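FBP protein (Leishmania major, PDB 5OEZ) probably catalyses the magnesium-dependent hydrolysis of beta-D-fructose 1,6-bisphosphate to beta-D-fructose 6-phosphate and phosphate, working as a homotetramer. Local coordinates at residues I79-Y84 against V132-G137; A83-S88 against Y113-D118; M290-A295 against V320-R325. One frame throughout, in Å; residues are numbered along the deposited sequence.

Interaction 1: I79-Y84 against V132-G137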
loop_
_atom_site.group_PDB
_atom_site.type_symbol
_atom_site.label_atom_id
_atom_site.label_comp_id
_atom_site.label_asym_id
_atom_site.label_seq_id
_atom_site.Cartn_x
_atom_site.Cartn_y
_atom_site.Cartn_z
ATOM N N ILE C 79 -14.684 -18.195 -4.050
ATOM C CA ILE C 79 -14.156 -18.795 -2.823
ATOM C C ILE C 79 -14.152 -17.813 -1.636
ATOM O O ILE C 79 -14.517 -18.183 -0.512
ATOM C CB ILE C 79 -12.720 -19.327 -3.054
ATOM C CG1 ILE C 79 -12.766 -20.592 -3.916
ATOM C CG2 ILE C 79 -12.006 -19.647 -1.730
ATOM C CD1 ILE C 79 -11.427 -21.017 -4.484
ATOM N N ALA C 80 -13.726 -16.579 -1.902
ATOM C CA ALA C 80 -13.624 -15.539 -0.883
ATOM C C ALA C 80 -14.979 -15.170 -0.318
ATOM O O ALA C 80 -15.201 -15.262 0.893
ATOM C CB ALA C 80 -12.955 -14.306 -1.461
ATOM N N PHE C 81 -15.898 -14.787 -1.197
ATOM C CA PHE C 81 -17.266 -14.470 -0.767
ATOM C C PHE C 81 -17.894 -15.582 0.067
ATOM O O PHE C 81 -18.475 -15.306 1.110
ATOM C CB PHE C 81 -18.170 -14.139 -1.944
ATOM C CG PHE C 81 -18.280 -12.669 -2.232
ATOM C CD1 PHE C 81 -19.103 -11.871 -1.468
ATOM C CD2 PHE C 81 -17.586 -12.095 -3.294
ATOM C CE1 PHE C 81 -19.219 -10.513 -1.730
ATOM C CE2 PHE C 81 -17.701 -10.744 -3.573
ATOM C CZ PHE C 81 -18.519 -9.948 -2.788
ATOM N N LYS C 82 -17.758 -16.821 -0.375
ATOM C CA LYS C 82 -18.375 -17.944 0.334
ATOM C C LYS C 82 -17.759 -18.184 1.687
ATOM O O LYS C 82 -18.476 -18.452 2.650
ATOM C CB LYS C 82 -18.309 -19.238 -0.484
ATOM C CG LYS C 82 -19.150 -19.206 -1.738
ATOM C CD LYS C 82 -19.267 -20.556 -2.448
ATOM C CE LYS C 82 -18.015 -21.415 -2.459
ATOM N NZ LYS C 82 -18.271 -22.578 -3.352
ATOM N N ALA C 83 -16.432 -18.108 1.759
ATOM C CA ALA C 83 -15.726 -18.412 3.001
ATOM C C ALA C 83 -16.061 -17.402 4.091
ATOM O O ALA C 83 -16.399 -17.778 5.221
ATOM C CB ALA C 83 -14.232 -18.454 2.767
ATOM N N TYR C 84 -16.011 -16.125 3.740
ATOM C CA TYR C 84 -16.280 -15.081 4.700
ATOM C C TYR C 84 -17.762 -14.978 5.067
ATOM O O TYR C 84 -18.083 -14.744 6.231
ATOM C CB TYR C 84 -15.689 -13.735 4.218
ATOM C CG TYR C 84 -14.163 -13.766 4.148
ATOM C CD1 TYR C 84 -13.404 -14.000 5.292
ATOM C CD2 TYR C 84 -13.482 -13.587 2.939
ATOM C CE1 TYR C 84 -12.019 -14.061 5.229
ATOM C CE2 TYR C 84 -12.096 -13.639 2.872
ATOM C CZ TYR C 84 -11.371 -13.867 4.021
ATOM O OH TYR C 84 -10.006 -13.929 3.975
ATOM N N VAL C 132 -14.076 -3.831 -13.358
ATOM C CA VAL C 132 -14.900 -4.993 -13.053
ATOM C C VAL C 132 -15.659 -4.707 -11.759
ATOM O O VAL C 132 -15.458 -3.660 -11.161
ATOM C CB VAL C 132 -14.074 -6.285 -12.974
ATOM C CG1 VAL C 132 -13.465 -6.585 -14.323
ATOM C CG2 VAL C 132 -12.978 -6.195 -11.928
ATOM N N GLY C 133 -16.518 -5.632 -11.330
ATOM C CA GLY C 133 -17.398 -5.386 -10.183
ATOM C C GLY C 133 -17.970 -6.629 -9.518
ATOM O O GLY C 133 -17.798 -7.726 -10.018
ATOM N N SER C 134 -18.562 -6.438 -8.343
ATOM C CA SER C 134 -19.264 -7.482 -7.583
ATOM C C SER C 134 -20.610 -6.914 -7.232
ATOM O O SER C 134 -20.709 -5.727 -6.978
ATOM C CB SER C 134 -18.541 -7.837 -6.266
ATOM O OG SER C 134 -17.195 -8.250 -6.458
ATOM N N ILE C 135 -21.631 -7.768 -7.154
ATOM C CA ILE C 135 -23.005 -7.348 -6.858
ATOM C C ILE C 135 -23.642 -8.311 -5.862
ATOM O O ILE C 135 -23.403 -9.517 -5.941
ATOM C CB ILE C 135 -23.889 -7.353 -8.124
ATOM C CG1 ILE C 135 -23.182 -6.652 -9.285
ATOM C CG2 ILE C 135 -25.236 -6.681 -7.849
ATOM C CD1 ILE C 135 -23.833 -6.886 -10.637
ATOM N N TRP C 136 -24.458 -7.795 -4.943
ATOM C CA TRP C 136 -25.178 -8.660 -4.019
ATOM C C TRP C 136 -26.533 -8.078 -3.636
ATOM O O TRP C 136 -26.711 -6.873 -3.640
ATOM C CB TRP C 136 -24.342 -8.952 -2.748
ATOM C CG TRP C 136 -24.046 -7.733 -2.009
ATOM C CD1 TRP C 136 -24.809 -7.163 -1.038
ATOM C CD2 TRP C 136 -22.912 -6.878 -2.195
ATOM N NE1 TRP C 136 -24.199 -6.017 -0.593
ATOM C CE2 TRP C 136 -23.047 -5.811 -1.297
ATOM C CE3 TRP C 136 -21.796 -6.921 -3.030
ATOM C CZ2 TRP C 136 -22.125 -4.791 -1.220
ATOM C CZ3 TRP C 136 -20.871 -5.903 -2.944
ATOM C CH2 TRP C 136 -21.039 -4.858 -2.049
ATOM N N GLY C 137 -27.467 -8.965 -3.319
ATOM C CA GLY C 137 -28.787 -8.600 -2.828
ATOM C C GLY C 137 -29.092 -9.496 -1.654
ATOM O O GLY C 137 -28.773 -10.687 -1.676
#
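Phe81 and Ser134 bring the helix 79-84 and the strand 132-137 to their nearest backbone approach, 10.0 Å between the CA atoms, a spacing that leaves room for one layer of side chains and no backbone bond. This is helix-on-sheet packing within the layered alpha/beta fold of class 1 fructose-1,6-bisphosphatases: helix 72-87 lies over one face of the eight-stranded sheet, to which strand 132-140 belongs. The strand alternates accordingly. Ser134 and Trp136 direct their CB atoms at the helix, while the CB of Ile135 is turned from it; the isoleucine side chain packs on Met252 and Val253 of helix 252-262.

Phe81 alone spans the gap from the helix. Ser134 CB faces the CE2-CZ bond of its ring, 4.1 Å from each carbon. A looser apolar contact runs from Phe81 CZ to Trp136 CE3, at 4.5 Å and at an oblique angle to both rings. Beside Phe81, Phe117 of strand 113-121 brings up its own ring, the two planes about 25° apart. The polar end of Ser134 is satisfied elsewhere, by hydrogen bonds with Pro119 O and the hydroxyl of Tyr173. With OG anti to its own carbonyl carbon (chi1 -57°), Ser134 nevertheless presents that oxygen to the edge of the Phe81 ring, close to the ring plane, with OG 3.8 Å from CE2.

Interaction 2: A83-S88 against Y113-D118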
loop_
_atom_site.group_PDB
_atom_site.type_symbol
_atom_site.label_atom_id
_atom_site.label_comp_id
_atom_site.label_asym_id
_atom_site.label_seq_id
_atom_site.Cartn_x
_atom_site.Cartn_y
_atom_site.Cartn_z
ATOM N N ALA C 83 -16.432 -18.108 1.759
ATOM C CA ALA C 83 -15.726 -18.412 3.001
ATOM C C ALA C 83 -16.061 -17.402 4.091
ATOM O O ALA C 83 -16.399 -17.778 5.221
ATOM C CB ALA C 83 -14.232 -18.454 2.767
ATOM N N TYR C 84 -16.011 -16.125 3.740
ATOM C CA TYR C 84 -16.280 -15.081 4.700
ATOM C C TYR C 84 -17.762 -14.978 5.067
ATOM O O TYR C 84 -18.083 -14.744 6.231
ATOM C CB TYR C 84 -15.689 -13.735 4.218
ATOM C CG TYR C 84 -14.163 -13.766 4.148
ATOM C CD1 TYR C 84 -13.404 -14.000 5.292
ATOM C CD2 TYR C 84 -13.482 -13.587 2.939
ATOM C CE1 TYR C 84 -12.019 -14.061 5.229
ATOM C CE2 TYR C 84 -12.096 -13.639 2.872
ATOM C CZ TYR C 84 -11.371 -13.867 4.021
ATOM O OH TYR C 84 -10.006 -13.929 3.975
ATOM N N LEU C 85 -18.666 -15.160 4.103
ATOM C CA LEU C 85 -20.111 -15.090 4.388
ATOM C C LEU C 85 -20.572 -16.248 5.258
ATOM O O LEU C 85 -21.309 -16.033 6.210
ATOM C CB LEU C 85 -20.950 -15.029 3.112
ATOM C CG LEU C 85 -20.900 -13.720 2.322
ATOM C CD1 LEU C 85 -21.490 -13.911 0.937
ATOM C CD2 LEU C 85 -21.629 -12.608 3.055
ATOM N N LEU C 86 -20.130 -17.461 4.952
ATOM C CA LEU C 86 -20.515 -18.628 5.751
ATOM C C LEU C 86 -19.996 -18.557 7.190
ATOM O O LEU C 86 -20.686 -18.990 8.103
ATOM C CB LEU C 86 -20.080 -19.935 5.070
ATOM C CG LEU C 86 -20.843 -20.294 3.778
ATOM C CD1 LEU C 86 -20.190 -21.484 3.072
ATOM C CD2 LEU C 86 -22.323 -20.575 4.035
ATOM N N SER C 87 -18.806 -17.990 7.390
ATOM C CA SER C 87 -18.242 -17.855 8.734
ATOM C C SER C 87 -18.776 -16.647 9.496
ATOM O O SER C 87 -18.479 -16.496 10.671
ATOM C CB SER C 87 -16.698 -17.827 8.688
ATOM O OG SER C 87 -16.198 -16.574 8.220
ATOM N N SER C 88 -19.539 -15.772 8.848
ATOM C CA SER C 88 -20.078 -14.590 9.527
ATOM C C SER C 88 -21.091 -14.896 10.645
ATOM O O SER C 88 -21.286 -14.050 11.522
ATOM C CB SER C 88 -20.717 -13.625 8.513
ATOM O OG SER C 88 -21.911 -14.150 7.930
ATOM N N TYR C 113 -30.296 -14.318 6.984
ATOM C CA TYR C 113 -30.218 -13.652 5.687
ATOM C C TYR C 113 -30.041 -14.653 4.545
ATOM O O TYR C 113 -29.313 -15.638 4.671
ATOM C CB TYR C 113 -29.093 -12.607 5.675
ATOM C CG TYR C 113 -29.411 -11.413 6.540
ATOM C CD1 TYR C 113 -30.499 -10.598 6.250
ATOM C CD2 TYR C 113 -28.619 -11.084 7.638
ATOM C CE1 TYR C 113 -30.795 -9.489 7.025
ATOM C CE2 TYR C 113 -28.915 -9.980 8.425
ATOM C CZ TYR C 113 -30.006 -9.186 8.118
ATOM O OH TYR C 113 -30.319 -8.084 8.893
ATOM N N LEU C 114 -30.730 -14.388 3.434
ATOM C CA LEU C 114 -30.506 -15.084 2.164
ATOM C C LEU C 114 -29.727 -14.103 1.310
ATOM O O LEU C 114 -30.180 -12.981 1.123
ATOM C CB LEU C 114 -31.829 -15.422 1.464
ATOM C CG LEU C 114 -32.796 -16.407 2.149
ATOM C CD1 LEU C 114 -33.661 -15.716 3.178
ATOM C CD2 LEU C 114 -33.685 -17.083 1.111
ATOM N N ILE C 115 -28.573 -14.510 0.786
ATOM C CA ILE C 115 -27.750 -13.596 -0.003
ATOM C C ILE C 115 -27.412 -14.215 -1.353
ATOM O O ILE C 115 -27.010 -15.368 -1.444
ATOM C CB ILE C 115 -26.494 -13.118 0.755
ATOM C CG1 ILE C 115 -25.666 -12.187 -0.124
ATOM C CG2 ILE C 115 -25.636 -14.276 1.231
ATOM C CD1 ILE C 115 -24.730 -11.287 0.666
ATOM N N PHE C 116 -27.628 -13.430 -2.401
ATOM C CA PHE C 116 -27.400 -13.849 -3.759
ATOM C C PHE C 116 -26.418 -12.865 -4.322
ATOM O O PHE C 116 -26.669 -11.664 -4.270
ATOM C CB PHE C 116 -28.718 -13.852 -4.533
ATOM C CG PHE C 116 -29.678 -14.847 -3.994
ATOM C CD1 PHE C 116 -29.601 -16.168 -4.389
ATOM C CD2 PHE C 116 -30.604 -14.484 -3.030
ATOM C CE1 PHE C 116 -30.466 -17.120 -3.869
ATOM C CE2 PHE C 116 -31.466 -15.426 -2.497
ATOM C CZ PHE C 116 -31.395 -16.749 -2.913
ATOM N N PHE C 117 -25.304 -13.367 -4.845
ATOM C CA PHE C 117 -24.243 -12.488 -5.276
ATOM C C PHE C 117 -23.606 -12.919 -6.581
ATOM O O PHE C 117 -23.580 -14.089 -6.910
ATOM C CB PHE C 117 -23.189 -12.354 -4.159
ATOM C CG PHE C 117 -22.474 -13.635 -3.836
ATOM C CD1 PHE C 117 -23.011 -14.553 -2.939
ATOM C CD2 PHE C 117 -21.263 -13.930 -4.439
ATOM C CE1 PHE C 117 -22.347 -15.742 -2.660
ATOM C CE2 PHE C 117 -20.610 -15.125 -4.174
ATOM C CZ PHE C 117 -21.154 -16.040 -3.293
ATOM N N ASP C 118 -23.152 -11.928 -7.343
ATOM C CA ASP C 118 -22.276 -12.132 -8.475
ATOM C C ASP C 118 -20.868 -11.725 -7.987
ATOM O O ASP C 118 -20.585 -10.538 -7.844
ATOM C CB ASP C 118 -22.749 -11.280 -9.655
ATOM C CG ASP C 118 -21.906 -11.479 -10.915
ATOM O OD1 ASP C 118 -21.003 -12.346 -10.942
ATOM O OD2 ASP C 118 -22.174 -10.771 -11.913
#
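Leu85 meets Ile115 and Phe117, and these three buried side chains make up the whole apolar contact between the helical segment 83-88 and the strand 113-118. The closest CA pair, Leu85 and Ile115, is 8.9 Å apart. The aliphatic ends of Leu85 and Ile115 meet tip to tip, Leu85 CD2 standing 4.1 Å from Ile115 CD1. The isoleucine holds that methyl outward because CG1 is anti to its backbone N (chi1 179°); its other branch is used too, Ile115 CG2 lying 4.2 Å from Leu85 CD1. The same Leu85 CD1 comes to 4.1 Å from Phe117 CE1, obliquely to the ring, the leucine and phenylalanine running past one another in opposing senses. Leu94 of strand 91-96 touches all three, and Leu31 of helix 27-47 touches Leu85.

Hydrogen bonds lie within segment 83-88 and to its surroundings, none across the contact. Leu85 O accepts two bonds from Ser88: one from the hydroxyl OG, 2.6 Å long with a C=O...O angle of 141° and the donor 17° from the carbonyl plane, and one from the backbone N. Ser88 OG also bonds Ser90 N, just beyond the segment. Ser87 OG bonds NE2 of Gln14 in the second subunit.

One leucine set against alternate residues of a strand is helix-on-sheet packing, here on an inner strand whose Tyr113 and Asp118 bind AMP and manganese, respectively, in other structures of this protein; both ligands are absent here.

Interaction 3: M290-A295 against V320-R325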
loop_
_atom_site.group_PDB
_atom_site.type_symbol
_atom_site.label_atom_id
_atom_site.label_comp_id
_atom_site.label_asym_id
_atom_site.label_seq_id
_atom_site.Cartn_x
_atom_site.Cartn_y
_atom_site.Cartn_z
ATOM N N MET C 290 -32.863 -2.144 -7.129
ATOM C CA MET C 290 -33.109 -1.550 -5.799
ATOM C C MET C 290 -32.222 -0.334 -5.582
ATOM O O MET C 290 -32.668 0.674 -5.069
ATOM C CB MET C 290 -32.876 -2.558 -4.667
ATOM C CG MET C 290 -33.434 -2.090 -3.326
ATOM S SD MET C 290 -33.010 -3.193 -1.961
ATOM C CE MET C 290 -33.582 -2.231 -0.555
ATOM N N ILE C 291 -30.970 -0.420 -6.000
ATOM C CA ILE C 291 -30.061 0.716 -5.879
ATOM C C ILE C 291 -30.522 1.904 -6.724
ATOM O O ILE C 291 -30.623 3.013 -6.215
ATOM C CB ILE C 291 -28.631 0.308 -6.250
ATOM C CG1 ILE C 291 -28.081 -0.647 -5.180
ATOM C CG2 ILE C 291 -27.729 1.527 -6.348
ATOM C CD1 ILE C 291 -27.027 -1.591 -5.714
ATOM N N VAL C 292 -30.838 1.648 -7.990
ATOM C CA VAL C 292 -31.300 2.693 -8.916
ATOM C C VAL C 292 -32.590 3.346 -8.422
ATOM O O VAL C 292 -32.718 4.567 -8.470
ATOM C CB VAL C 292 -31.475 2.135 -10.364
ATOM C CG1 VAL C 292 -32.243 3.081 -11.276
ATOM C CG2 VAL C 292 -30.112 1.824 -10.964
ATOM N N GLU C 293 -33.554 2.558 -7.957
ATOM C CA GLU C 293 -34.810 3.155 -7.427
ATOM C C GLU C 293 -34.560 4.005 -6.187
ATOM O O GLU C 293 -35.092 5.098 -6.071
ATOM C CB GLU C 293 -35.875 2.094 -7.111
ATOM C CG GLU C 293 -36.564 1.486 -8.331
ATOM C CD GLU C 293 -37.855 0.724 -7.990
ATOM O OE1 GLU C 293 -38.321 0.798 -6.827
ATOM O OE2 GLU C 293 -38.419 0.055 -8.899
ATOM N N GLN C 294 -33.744 3.491 -5.268
ATOM C CA GLN C 294 -33.414 4.206 -4.035
ATOM C C GLN C 294 -32.649 5.502 -4.285
ATOM O O GLN C 294 -32.677 6.396 -3.456
ATOM C CB GLN C 294 -32.633 3.294 -3.095
ATOM C CG GLN C 294 -33.472 2.166 -2.510
ATOM C CD GLN C 294 -34.528 2.673 -1.543
ATOM O OE1 GLN C 294 -34.261 3.509 -0.680
ATOM N NE2 GLN C 294 -35.737 2.170 -1.689
ATOM N N ALA C 295 -31.971 5.601 -5.425
ATOM C CA ALA C 295 -31.327 6.842 -5.838
ATOM C C ALA C 295 -32.234 7.776 -6.647
ATOM O O ALA C 295 -31.771 8.816 -7.107
ATOM C CB ALA C 295 -30.070 6.519 -6.643
ATOM N N VAL C 320 -33.191 -5.254 -19.224
ATOM C CA VAL C 320 -33.216 -4.127 -18.284
ATOM C C VAL C 320 -33.101 -2.799 -19.028
ATOM O O VAL C 320 -32.350 -2.685 -20.000
ATOM C CB VAL C 320 -32.081 -4.202 -17.191
ATOM C CG1 VAL C 320 -32.172 -5.492 -16.377
ATOM C CG2 VAL C 320 -30.694 -4.072 -17.809
ATOM N N TYR C 321 -33.824 -1.810 -18.513
ATOM C CA TYR C 321 -33.724 -0.419 -18.899
ATOM C C TYR C 321 -33.668 0.381 -17.593
ATOM O O TYR C 321 -34.677 0.529 -16.897
ATOM C CB TYR C 321 -34.932 -0.029 -19.763
ATOM C CG TYR C 321 -35.246 -1.055 -20.824
ATOM C CD1 TYR C 321 -36.128 -2.093 -20.555
ATOM C CD2 TYR C 321 -34.624 -1.029 -22.072
ATOM C CE1 TYR C 321 -36.401 -3.056 -21.498
ATOM C CE2 TYR C 321 -34.895 -1.995 -23.026
ATOM C CZ TYR C 321 -35.796 -2.995 -22.743
ATOM O OH TYR C 321 -36.087 -3.981 -23.659
ATOM N N PHE C 322 -32.473 0.863 -17.260
ATOM C CA PHE C 322 -32.170 1.502 -15.968
ATOM C C PHE C 322 -31.679 2.929 -16.160
ATOM O O PHE C 322 -30.840 3.178 -17.013
ATOM C CB PHE C 322 -31.006 0.786 -15.252
ATOM C CG PHE C 322 -31.334 -0.558 -14.648
ATOM C CD1 PHE C 322 -32.614 -1.091 -14.624
ATOM C CD2 PHE C 322 -30.323 -1.289 -14.062
ATOM C CE1 PHE C 322 -32.855 -2.332 -14.047
ATOM C CE2 PHE C 322 -30.557 -2.519 -13.466
ATOM C CZ PHE C 322 -31.824 -3.044 -13.457
ATOM N N GLY C 323 -32.125 3.838 -15.304
ATOM C CA GLY C 323 -31.415 5.093 -15.109
ATOM C C GLY C 323 -32.290 6.253 -14.717
ATOM O O GLY C 323 -33.278 6.095 -13.976
ATOM N N SER C 324 -31.894 7.426 -15.219
ATOM C CA SER C 324 -32.619 8.666 -15.025
ATOM C C SER C 324 -34.077 8.457 -15.411
ATOM O O SER C 324 -34.379 7.849 -16.446
ATOM C CB SER C 324 -31.996 9.760 -15.886
ATOM O OG SER C 324 -30.657 10.025 -15.499
ATOM N N ARG C 325 -34.979 8.966 -14.582
ATOM C CA ARG C 325 -36.380 8.626 -14.730
ATOM C C ARG C 325 -37.006 9.120 -16.044
ATOM O O ARG C 325 -37.782 8.396 -16.652
ATOM C CB ARG C 325 -37.209 8.995 -13.480
ATOM C CG ARG C 325 -37.237 10.446 -13.052
ATOM C CD ARG C 325 -38.082 10.686 -11.781
ATOM N NE ARG C 325 -37.803 11.992 -11.147
ATOM C CZ ARG C 325 -38.441 13.141 -11.404
ATOM N NH1 ARG C 325 -39.430 13.195 -12.297
ATOM N NH2 ARG C 325 -38.083 14.260 -10.765
#
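Val292 packs against Phe322 and Gly323, where the end of helix 281-294 passes the strand 317-323; the CA atoms of Val292 and Gly323 are 6.6 Å apart, a close approach for a helix and a strand.

Along the strand, Val320 comes first and acts from within it: its CB sits 3.7 Å above one face of the Phe322 ring, offset toward the rim, and so backs the aromatic group that meets the helix. Tyr321 turns to strand 298-300, packing on Val300 and sharing a backbone bond with it. Phe322 sets its CB across the line between the segments, neither at the helix nor from it, and its ring takes Val292 CG2 obliquely, 4.4 Å from CD2. Ile256 of helix 252-262 and Ala299 also touch this side chain.

At Gly323 the helix meets backbone: Val292 CG1 lies 4.1 Å from Gly323 N and 4.2 Å from Gly323 O. The valine torsion, CG1 anti to the backbone N (chi1 167°), turns this methyl to the glycine and leaves CG2, beside that N, for the ring. Glycine suits the local backbone angles, phi 150° and psi -145°, where a CB would be jammed against the preceding carbonyl oxygen. Ser324, its CB turned from the helix, occupies the N-cap position before helix 325-338; its OG makes no capping bond but bonds Pro209 O and Gly264 N. Arg325 starts that helix.

On its other flank, helix 281-294 touches Thr182 of the large sheet through Met290 and Ile291. Held thus between two sheets, it belongs to the middle helical layer of the alpha-beta-alpha-beta-alpha sandwich of fructose-1,6-bisphosphatase, and it carries Glu284, a manganese ligand in another structure of this protein; the metal is absent here.

In the fold
All three contacts are buried and mainly apolar, with no hydrogen bond across any of them. Interactions 1 and 2 share helix 72-87, with Ala83 and Tyr84 in common, and reach adjacent antiparallel strands of one sheet; their centres are 8 Å apart, and the strands are joined by a probable hydrogen bond from Asp118 N to Ile135 O, 2.8 Å. Both also border the second subunit. Interaction 3 lies on the opposite side of the chain's centre, 22 and 25 Å away centre to centre, in the C-terminal domain, and no other chain touches it. Chemistry follows place: aromatic edge and serine in interaction 1, branched methyls and an aromatic ring in interaction 2, valine on glycine backbone and a phenylalanine ring in interaction 3.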